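Hydrogenase maturation factor (Thermoanaerobacter tengcongensis, PDB 3VTH) probably transfers the carbamoyl group of carbamoyl phosphate, at the expense of ATP, to the C-terminal cysteine of HypE during maturation of [NiFe]-hydrogenases. Local coordinates at residues 125-130 with 165-170; 262-267 with 289-294; 502-507 with 697-702. All coordinates share one frame; numbering follows the deposited sequence.

How the contacts relate
The three contacts follow one another along the chain and none touches another. Contact 1 joins the two zinc fingers of HypF, contact 2 lies in the YrdC-like (telomere recombination) domain, and contact 3 in the Kae1-like domain. Contacts 1 and 3 lie on opposite sides of the chain's centre, their own centres about 53 Å apart. Contact 2 is about 39 Å from contact 1 and about 33 Å from contact 3, centre to centre. Contact 3 reaches the iron and the bound nucleotide AP2 directly, and contact 1 holds a ligand of one zinc. Contact 2 is structural packing, although the side chain of C266 comes within about 9 Å of the second nucleotide, APC.

Contact 1 (125-130 with 165-170); sequences KDRRYR and EKCSRE. With ZN (zinc ion), chain D.
R127 and R128 of one HypF zinc finger reach across to C167 and E170 on helix 165-171 of the next, linking the two fingers through a salt-bridge network beside a Cys4 zinc site. D126 starts a type I turn running to Y129, and its OD2 accepts a hydrogen bond from the backbone N of R128, an Asx turn. R127 follows, its CG set between backbone N and carbonyl carbon (chi1 76°) and its chain extended to the guanidinium. There NH2 donates, close to the guanidinium plane, to C167 SG at 3.3 Å, while a weak bond from the same NH2 reaches E170 OE1. K166 and R127 run past each other in opposing senses, K166 CB over one guanidinium face. C167 SG also binds the zinc ion, which C164, C186 and C189 complete; the donated hydrogen bond probably tempers the negative charge on this thiolate. Cut back to an alanine, R127 would lose this donor, which is likely to leave the C167 sulfur, still zinc-bound, without its hydrogen bond from the other finger and E170 without the weak tie. R128 meets E170 end-on, the guanidinium and carboxylate nearly coplanar at 7°, and its NE bonds to the A185 carbonyl. The two straight bonds of this pair both use syn lone pairs: R128 NH1 to E170 OE2 at 3.0 Å, and R128 NH2 to E170 OE1 at 2.6 Å.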
loop_
_atom_site.group_PDB
_atom_site.type_symbol
_atom_site.label_atom_id
_atom_site.label_comp_id
_atom_site.label_asym_id
_atom_site.label_seq_id
_atom_site.Cartn_x
_atom_site.Cartn_y
_atom_site.Cartn_z
ATOM N N LYS A 125 13.149 27.393 23.550
ATOM C CA LYS A 125 12.508 28.678 23.811
ATOM C C LYS A 125 11.060 28.724 23.316
ATOM O O LYS A 125 10.293 29.606 23.708
ATOM C CB LYS A 125 13.327 29.823 23.202
ATOM C CG LYS A 125 14.712 30.017 23.839
ATOM C CD LYS A 125 15.454 31.191 23.211
ATOM C CE LYS A 125 16.826 31.390 23.855
ATOM N NZ LYS A 125 17.382 32.752 23.566
ATOM N N ASP A 126 10.688 27.766 22.464
ATOM C CA ASP A 126 9.345 27.719 21.881
ATOM C C ASP A 126 8.344 27.169 22.897
ATOM O O ASP A 126 8.659 26.251 23.647
ATOM C CB ASP A 126 9.350 26.844 20.617
ATOM C CG ASP A 126 8.142 27.093 19.716
ATOM O OD1 ASP A 126 8.327 27.731 18.656
ATOM O OD2 ASP A 126 7.015 26.654 20.053
ATOM N N ARG A 127 7.127 27.697 22.922
ATOM C CA ARG A 127 6.145 27.143 23.859
ATOM C C ARG A 127 5.669 25.724 23.500
ATOM O O ARG A 127 5.075 25.038 24.340
ATOM C CB ARG A 127 4.972 28.095 24.087
ATOM C CG ARG A 127 3.964 28.169 22.985
ATOM C CD ARG A 127 2.871 29.175 23.362
ATOM N NE ARG A 127 1.778 29.103 22.405
ATOM C CZ ARG A 127 0.638 28.442 22.597
ATOM N NH1 ARG A 127 0.394 27.802 23.742
ATOM N NH2 ARG A 127 -0.270 28.427 21.636
ATOM N N ARG A 128 5.948 25.283 22.270
ATOM C CA ARG A 128 5.666 23.898 21.880
ATOM C C ARG A 128 6.894 22.986 21.929
ATOM O O ARG A 128 6.864 21.892 21.371
ATOM C CB ARG A 128 5.000 23.827 20.499
ATOM C CG ARG A 128 3.603 24.425 20.473
ATOM C CD ARG A 128 2.986 24.328 19.074
ATOM N NE ARG A 128 1.597 24.787 19.042
ATOM C CZ ARG A 128 1.212 26.053 18.880
ATOM N NH1 ARG A 128 2.107 27.021 18.743
ATOM N NH2 ARG A 128 -0.085 26.345 18.852
ATOM N N TYR A 129 7.959 23.437 22.593
ATOM C CA TYR A 129 9.134 22.599 22.861
ATOM C C TYR A 129 8.706 21.262 23.444
ATOM O O TYR A 129 8.032 21.220 24.473
ATOM C CB TYR A 129 10.078 23.314 23.831
ATOM C CG TYR A 129 11.346 22.562 24.204
ATOM C CD1 TYR A 129 12.224 22.083 23.222
ATOM C CD2 TYR A 129 11.686 22.368 25.541
ATOM C CE1 TYR A 129 13.405 21.410 23.569
ATOM C CE2 TYR A 129 12.869 21.703 25.903
ATOM C CZ TYR A 129 13.712 21.217 24.905
ATOM O OH TYR A 129 14.874 20.565 25.253
ATOM N N ARG A 130 9.062 20.182 22.749
ATOM C CA ARG A 130 8.777 18.808 23.193
ATOM C C ARG A 130 7.273 18.487 23.281
ATOM O O ARG A 130 6.885 17.487 23.873
ATOM C CB ARG A 130 9.503 18.486 24.522
ATOM C CG ARG A 130 11.028 18.646 24.469
ATOM C CD ARG A 130 11.702 18.321 25.836
ATOM N NE ARG A 130 11.255 17.020 26.335
ATOM C CZ ARG A 130 11.730 15.848 25.916
ATOM N NH1 ARG A 130 12.695 15.799 25.002
ATOM N NH2 ARG A 130 11.239 14.718 26.412
ATOM N N GLU A 165 -6.770 30.204 24.826
ATOM C CA GLU A 165 -6.666 31.609 24.424
ATOM C C GLU A 165 -5.442 31.882 23.538
ATOM O O GLU A 165 -5.531 32.637 22.574
ATOM C CB GLU A 165 -6.646 32.504 25.672
ATOM C CG GLU A 165 -6.682 34.001 25.390
ATOM C CD GLU A 165 -6.638 34.863 26.662
ATOM O OE1 GLU A 165 -6.148 34.400 27.720
ATOM O OE2 GLU A 165 -7.090 36.023 26.599
ATOM N N LYS A 166 -4.308 31.263 23.856
ATOM C CA LYS A 166 -3.095 31.480 23.063
ATOM C C LYS A 166 -3.183 30.860 21.664
ATOM O O LYS A 166 -2.771 31.475 20.672
ATOM C CB LYS A 166 -1.860 30.941 23.780
ATOM C CG LYS A 166 -1.420 31.770 24.965
ATOM C CD LYS A 166 0.050 31.494 25.261
ATOM C CE LYS A 166 0.233 30.417 26.311
ATOM N NZ LYS A 166 0.201 31.044 27.678
ATOM N N CYS A 167 -3.724 29.651 21.584
ATOM C CA CYS A 167 -3.863 28.982 20.292
ATOM C C CYS A 167 -4.879 29.703 19.420
ATOM O O CYS A 167 -4.689 29.814 18.211
ATOM C CB CYS A 167 -4.244 27.516 20.472
ATOM S SG CYS A 167 -2.852 26.514 21.015
ATOM N N SER A 168 -5.950 30.181 20.043
ATOM C CA SER A 168 -6.973 30.964 19.353
ATOM C C SER A 168 -6.432 32.295 18.800
ATOM O O SER A 168 -6.819 32.723 17.700
ATOM C CB SER A 168 -8.144 31.233 20.286
ATOM O OG SER A 168 -9.123 32.012 19.627
ATOM N N ARG A 169 -5.511 32.916 19.519
ATOM C CA ARG A 169 -4.837 34.116 19.054
ATOM C C ARG A 169 -3.995 33.828 17.826
ATOM O O ARG A 169 -4.034 34.536 16.871
ATOM C CB ARG A 169 -3.990 34.760 20.163
ATOM C CG ARG A 169 -4.831 35.489 21.205
ATOM C CD ARG A 169 -4.077 36.344 22.259
ATOM N NE ARG A 169 -2.744 35.854 22.589
ATOM C CZ ARG A 169 -2.354 35.396 23.781
ATOM N NH1 ARG A 169 -3.175 35.370 24.815
ATOM N NH2 ARG A 169 -1.120 34.970 23.934
ATOM N N GLU A 170 -3.256 32.743 17.857
ATOM C CA GLU A 170 -2.474 32.306 16.710
ATOM C C GLU A 170 -3.371 32.016 15.508
ATOM O O GLU A 170 -3.074 32.433 14.384
ATOM C CB GLU A 170 -1.683 31.042 17.049
ATOM C CG GLU A 170 -0.542 31.240 18.041
ATOM C CD GLU A 170 0.175 29.914 18.325
ATOM O OE1 GLU A 170 -0.500 28.873 18.401
ATOM O OE2 GLU A 170 1.411 29.909 18.458
HETATM ZN ZN ZN D . -3.445 25.818 23.135
#

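Contact 2 (262-267 with 289-294); sequences VKKYCI and KGEKLA
This is a largely solvent-facing contact in which the C-terminal part of helix 259-265 and the residues following it pack against the loop that leaves strand 283-287, held by two direct backbone hydrogen bonds, bridging waters and one buried tyrosine. E291 N donates to K264 O at 2.9 Å. K289 N donates to Y265 O at 2.8 Å. Between these bonds sits G290, with phi 95° and psi -118°; a beta carbon there would collide with K264 O and with the carbonyl of K289. The Y265 ring lies against the loop. L293 CD2 rests over one face in a CH-pi contact, 3.8 Å from the ring centroid and displaced toward the rim at CE1, while K292 O lies at the ring edge. L233 and M256 also touch Y265. Within the YrdC-like domain the contact flanks the large mixed sheet: C266 and L293 turn onto L304 of strand 303-307, and I267 pairs through its backbone with K287, so the segment after Y265 is tied to the sheet as well as to the loop. On the outer side, the K289 side chain bends at its last two torsions and crosses I267 at about a right angle, its CE 3.6 Å from I267 CG1. That bend brings K289 NZ to a water that accepts from it and also lies 2.7 Å from K263 O. Another water donates to both Y265 O and E291 O, lying 2.6 Å from E291 O. K264 and E291 run side by side in the same direction, with E291 OE2 3.5 Å from K264 CD, touching the aliphatic part of the lysine.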
loop_
_atom_site.group_PDB
_atom_site.type_symbol
_atom_site.label_atom_id
_atom_site.label_comp_id
_atom_site.label_asym_id
_atom_site.label_seq_id
_atom_site.Cartn_x
_atom_site.Cartn_y
_atom_site.Cartn_z
ATOM N N VAL A 262 20.321 4.659 8.629
ATOM C CA VAL A 262 19.888 3.642 7.666
ATOM C C VAL A 262 21.061 3.153 6.809
ATOM O O VAL A 262 21.204 1.950 6.579
ATOM C CB VAL A 262 18.726 4.150 6.774
ATOM C CG1 VAL A 262 18.259 3.061 5.805
ATOM C CG2 VAL A 262 17.561 4.593 7.628
ATOM N N LYS A 263 21.915 4.086 6.378
ATOM C CA LYS A 263 23.058 3.776 5.503
ATOM C C LYS A 263 24.098 2.865 6.161
ATOM O O LYS A 263 24.954 2.305 5.460
ATOM C CB LYS A 263 23.756 5.060 5.036
ATOM C CG LYS A 263 22.910 5.991 4.177
ATOM C CD LYS A 263 23.294 5.892 2.732
ATOM C CE LYS A 263 23.635 7.267 2.164
ATOM N NZ LYS A 263 22.465 8.196 2.147
ATOM N N LYS A 264 24.033 2.729 7.487
ATOM C CA LYS A 264 24.922 1.807 8.209
ATOM C C LYS A 264 24.518 0.361 7.964
ATOM O O LYS A 264 25.346 -0.547 8.062
ATOM C CB LYS A 264 24.907 2.071 9.722
ATOM C CG LYS A 264 25.814 3.194 10.176
ATOM C CD LYS A 264 25.520 3.604 11.618
ATOM C CE LYS A 264 26.374 4.803 12.015
ATOM N NZ LYS A 264 26.102 5.267 13.417
ATOM N N TYR A 265 23.236 0.164 7.669
ATOM C CA TYR A 265 22.658 -1.166 7.549
ATOM C C TYR A 265 22.211 -1.517 6.140
ATOM O O TYR A 265 21.967 -2.694 5.836
ATOM C CB TYR A 265 21.453 -1.299 8.477
ATOM C CG TYR A 265 21.757 -1.068 9.929
ATOM C CD1 TYR A 265 22.233 -2.099 10.735
ATOM C CD2 TYR A 265 21.557 0.184 10.507
ATOM C CE1 TYR A 265 22.520 -1.885 12.086
ATOM C CE2 TYR A 265 21.838 0.413 11.866
ATOM C CZ TYR A 265 22.316 -0.629 12.636
ATOM O OH TYR A 265 22.569 -0.418 13.963
ATOM N N CYS A 266 22.080 -0.506 5.285
ATOM C CA CYS A 266 21.419 -0.684 3.998
ATOM C C CYS A 266 22.066 0.120 2.904
ATOM O O CYS A 266 22.699 1.141 3.154
ATOM C CB CYS A 266 19.953 -0.243 4.089
ATOM S SG CYS A 266 18.983 -1.155 5.300
ATOM N N ILE A 267 21.884 -0.363 1.679
ATOM C CA ILE A 267 22.142 0.404 0.469
ATOM C C ILE A 267 20.948 1.333 0.288
ATOM O O ILE A 267 19.803 0.890 0.362
ATOM C CB ILE A 267 22.298 -0.543 -0.759
ATOM C CG1 ILE A 267 23.571 -1.395 -0.604
ATOM C CG2 ILE A 267 22.281 0.257 -2.080
ATOM C CD1 ILE A 267 23.736 -2.543 -1.627
ATOM N N LYS A 289 23.347 -4.011 3.758
ATOM C CA LYS A 289 24.802 -3.896 3.581
ATOM C C LYS A 289 25.443 -3.320 4.828
ATOM O O LYS A 289 24.947 -2.341 5.380
ATOM C CB LYS A 289 25.158 -3.020 2.369
ATOM C CG LYS A 289 26.683 -2.822 2.153
ATOM C CD LYS A 289 27.014 -1.956 0.922
ATOM C CE LYS A 289 26.639 -0.472 1.127
ATOM N NZ LYS A 289 27.423 0.164 2.215
ATOM N N GLY A 290 26.551 -3.923 5.252
ATOM C CA GLY A 290 27.359 -3.385 6.343
ATOM C C GLY A 290 27.013 -3.989 7.692
ATOM O O GLY A 290 27.168 -5.193 7.893
ATOM N N GLU A 291 26.564 -3.141 8.617
ATOM C CA GLU A 291 26.199 -3.568 9.970
ATOM C C GLU A 291 24.913 -4.395 9.991
ATOM O O GLU A 291 24.054 -4.275 9.095
ATOM C CB GLU A 291 26.024 -2.351 10.885
ATOM C CG GLU A 291 27.323 -1.722 11.365
ATOM C CD GLU A 291 27.076 -0.774 12.524
ATOM O OE1 GLU A 291 27.294 -1.195 13.680
ATOM O OE2 GLU A 291 26.620 0.373 12.290
ATOM N N LYS A 292 24.780 -5.213 11.030
ATOM C CA LYS A 292 23.662 -6.147 11.156
ATOM C C LYS A 292 22.773 -5.816 12.348
ATOM O O LYS A 292 23.267 -5.468 13.404
ATOM C CB LYS A 292 24.191 -7.576 11.305
ATOM C CG LYS A 292 24.660 -8.209 10.001
ATOM C CD LYS A 292 24.974 -9.687 10.210
ATOM C CE LYS A 292 25.611 -10.288 8.981
ATOM N NZ LYS A 292 27.071 -9.994 8.948
ATOM N N LEU A 293 21.457 -5.923 12.162
ATOM C CA LEU A 293 20.521 -5.870 13.285
ATOM C C LEU A 293 20.491 -7.246 13.978
ATOM O O LEU A 293 21.219 -8.159 13.578
ATOM C CB LEU A 293 19.133 -5.416 12.814
ATOM C CG LEU A 293 19.028 -4.034 12.155
ATOM C CD1 LEU A 293 17.619 -3.760 11.578
ATOM C CD2 LEU A 293 19.438 -2.908 13.110
ATOM N N ALA A 294 19.671 -7.386 15.019
ATOM C CA ALA A 294 19.583 -8.634 15.788
ATOM C C ALA A 294 19.036 -9.784 14.946
ATOM O O ALA A 294 18.342 -9.551 13.958
ATOM C CB ALA A 294 18.699 -8.428 17.006
HETATM O O HOH W 1 26.049 0.025 4.578
HETATM O O HOH W 2 22.086 -5.023 7.502
HETATM O O HOH W 3 24.935 2.425 2.460
#

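Contact 3 (502-507 with 697-702); sequences IGIAYD and VVLSGG. With FE (Fe (III) ion), chain I; AP2 (phosphomethylphosphonic acid adenosyl ester), chain H.
I504 and L699 lie side by side and point the same way from neighbouring strands, I504 CD1 touching L699 CD2 at 3.7 Å. The same methyl meets V697 CG1 at 3.6 Å, in an oblique crossing. I504 takes its CG1 beside the backbone N (chi1 -61°), which carries CD1 to the two residues of the other strand, while its CG2 sits over the centre of one face of the Y506 ring. The apolar face made by I502, I504, V697 and L699 is covered by helices 666-692 and 707-719, and Y506 OH bonds to T681 on the former. On the opposite face A505 and V698 pack on helix 483-494, and S700 OG makes weak hydrogen bonds to N727 and the H487 carbonyl. Strands 501-507 and 696-700 are a parallel pair in the sheet of the Kae1-like domain, of the actin-like ATPase clan. V698 N to I502 O, I504 N to V698 O, S700 N to I504 O and Y506 N to S700 O form their ladder. Beyond S700, G701 and G702 lead to the nucleotide. A beta carbon on G701 would clash with Y506 O, and one on G702 with the AP2 ester oxygen O5'. G702 N donates to AP2 O2A at 3.2 Å. Beside G702, D507 turns its CG between backbone N and carbonyl carbon (chi1 67°), bringing OD2 to the iron at 2.1 Å; H483, H487 and D734 also bind it, with AP2 O2A and O2B. D507 OD1 accepts a hydrogen bond from H484 NE2, which helps fix the rotation of the carboxylate.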
loop_
_atom_site.group_PDB
_atom_site.type_symbol
_atom_site.label_atom_id
_atom_site.label_comp_id
_atom_site.label_asym_id
_atom_site.label_seq_id
_atom_site.Cartn_x
_atom_site.Cartn_y
_atom_site.Cartn_z
ATOM N N ILE A 502 -0.457 -7.027 -24.133
ATOM C CA ILE A 502 0.014 -8.340 -23.688
ATOM C C ILE A 502 0.145 -8.299 -22.171
ATOM O O ILE A 502 0.902 -7.494 -21.632
ATOM C CB ILE A 502 1.365 -8.687 -24.340
ATOM C CG1 ILE A 502 1.178 -8.824 -25.863
ATOM C CG2 ILE A 502 1.942 -9.944 -23.730
ATOM C CD1 ILE A 502 2.479 -8.730 -26.683
ATOM N N GLY A 503 -0.612 -9.150 -21.482
ATOM C CA GLY A 503 -0.684 -9.107 -20.028
ATOM C C GLY A 503 0.033 -10.326 -19.480
ATOM O O GLY A 503 -0.338 -11.456 -19.787
ATOM N N ILE A 504 1.078 -10.095 -18.691
ATOM C CA ILE A 504 1.822 -11.182 -18.057
ATOM C C ILE A 504 1.446 -11.164 -16.566
ATOM O O ILE A 504 1.834 -10.268 -15.828
ATOM C CB ILE A 504 3.338 -11.009 -18.298
ATOM C CG1 ILE A 504 3.595 -11.044 -19.825
ATOM C CG2 ILE A 504 4.131 -12.079 -17.538
ATOM C CD1 ILE A 504 4.964 -10.674 -20.272
ATOM N N ALA A 505 0.640 -12.130 -16.157
ATOM C CA ALA A 505 0.090 -12.154 -14.822
ATOM C C ALA A 505 0.674 -13.360 -14.089
ATOM O O ALA A 505 0.271 -14.509 -14.320
ATOM C CB ALA A 505 -1.415 -12.230 -14.886
ATOM N N TYR A 506 1.652 -13.098 -13.228
ATOM C CA TYR A 506 2.350 -14.181 -12.524
ATOM C C TYR A 506 2.056 -14.019 -11.037
ATOM O O TYR A 506 2.298 -12.961 -10.470
ATOM C CB TYR A 506 3.870 -14.138 -12.779
ATOM C CG TYR A 506 4.332 -14.577 -14.166
ATOM C CD1 TYR A 506 3.431 -15.121 -15.098
ATOM C CD2 TYR A 506 5.681 -14.501 -14.519
ATOM C CE1 TYR A 506 3.857 -15.580 -16.349
ATOM C CE2 TYR A 506 6.129 -14.940 -15.772
ATOM C CZ TYR A 506 5.204 -15.473 -16.683
ATOM O OH TYR A 506 5.636 -15.901 -17.912
ATOM N N ASP A 507 1.502 -15.050 -10.416
ATOM C CA ASP A 507 1.243 -15.023 -8.963
ATOM C C ASP A 507 1.120 -16.431 -8.393
ATOM O O ASP A 507 1.504 -17.395 -9.062
ATOM C CB ASP A 507 0.047 -14.110 -8.577
ATOM C CG ASP A 507 -1.313 -14.607 -9.079
ATOM O OD1 ASP A 507 -1.458 -15.751 -9.594
ATOM O OD2 ASP A 507 -2.282 -13.820 -8.954
ATOM N N VAL A 697 3.221 -4.183 -23.164
ATOM C CA VAL A 697 3.282 -5.319 -22.260
ATOM C C VAL A 697 3.065 -4.826 -20.837
ATOM O O VAL A 697 3.737 -3.882 -20.395
ATOM C CB VAL A 697 4.649 -6.011 -22.309
ATOM C CG1 VAL A 697 4.691 -7.192 -21.308
ATOM C CG2 VAL A 697 4.964 -6.493 -23.726
ATOM N N VAL A 698 2.133 -5.469 -20.134
ATOM C CA VAL A 698 1.837 -5.167 -18.741
ATOM C C VAL A 698 2.280 -6.349 -17.864
ATOM O O VAL A 698 1.929 -7.503 -18.138
ATOM C CB VAL A 698 0.314 -4.911 -18.535
ATOM C CG1 VAL A 698 -0.024 -4.793 -17.053
ATOM C CG2 VAL A 698 -0.133 -3.661 -19.287
ATOM N N LEU A 699 3.028 -6.051 -16.803
ATOM C CA LEU A 699 3.464 -7.072 -15.863
ATOM C C LEU A 699 2.766 -6.842 -14.544
ATOM O O LEU A 699 2.866 -5.756 -13.974
ATOM C CB LEU A 699 4.993 -7.016 -15.647
ATOM C CG LEU A 699 5.880 -6.873 -16.893
ATOM C CD1 LEU A 699 7.346 -6.574 -16.482
ATOM C CD2 LEU A 699 5.817 -8.117 -17.762
ATOM N N SER A 700 2.037 -7.844 -14.064
ATOM C CA SER A 700 1.368 -7.719 -12.755
ATOM C C SER A 700 1.181 -9.091 -12.098
ATOM O O SER A 700 1.555 -10.112 -12.672
ATOM C CB SER A 700 0.032 -6.971 -12.900
ATOM O OG SER A 700 -0.459 -6.571 -11.625
ATOM N N GLY A 701 0.600 -9.110 -10.902
ATOM C CA GLY A 701 0.508 -10.334 -10.123
ATOM C C GLY A 701 1.636 -10.311 -9.116
ATOM O O GLY A 701 2.689 -9.714 -9.359
ATOM N N GLY A 702 1.423 -10.988 -8.002
ATOM C CA GLY A 702 2.338 -10.956 -6.857
ATOM C C GLY A 702 3.747 -11.486 -7.104
ATOM O O GLY A 702 4.657 -11.119 -6.377
HETATM FE FE FE I . -3.033 -12.543 -7.448
HETATM P PB AP2 H . -2.608 -14.823 -5.161
HETATM O O1B AP2 H . -1.413 -15.693 -5.462
HETATM O O2B AP2 H . -3.245 -14.134 -6.328
HETATM O O3B AP2 H . -3.572 -15.498 -4.218
HETATM C C3A AP2 H . -1.880 -13.502 -4.156
HETATM P PA AP2 H . -0.732 -12.404 -5.038
HETATM O O1A AP2 H . -0.529 -11.312 -3.997
HETATM O O2A AP2 H . -1.120 -12.027 -6.447
HETATM O "O5'" AP2 H . 0.623 -13.276 -5.194
HETATM C "C5'" AP2 H . 1.364 -13.560 -4.013
HETATM C "C4'" AP2 H . 2.322 -14.664 -4.398
HETATM O "O4'" AP2 H . 3.366 -14.129 -5.213
HETATM C "C3'" AP2 H . 3.027 -15.269 -3.201
HETATM O "O3'" AP2 H . 2.177 -16.204 -2.528
HETATM C "C2'" AP2 H . 4.223 -15.899 -3.886
HETATM O "O2'" AP2 H . 3.783 -17.158 -4.411
HETATM C "C1'" AP2 H . 4.550 -14.912 -5.014
HETATM N N9 AP2 H . 5.712 -14.096 -4.559
HETATM C C8 AP2 H . 5.762 -13.230 -3.516
HETATM N N7 AP2 H . 7.005 -12.700 -3.359
HETATM C C5 AP2 H . 7.785 -13.229 -4.322
HETATM C C6 AP2 H . 9.207 -13.108 -4.733
HETATM N N6 AP2 H . 10.064 -12.286 -4.076
HETATM N N1 AP2 H . 9.618 -13.858 -5.793
HETATM C C2 AP2 H . 8.783 -14.668 -6.479
HETATM N N3 AP2 H . 7.483 -14.834 -6.149
HETATM C C4 AP2 H . 6.941 -14.153 -5.100
#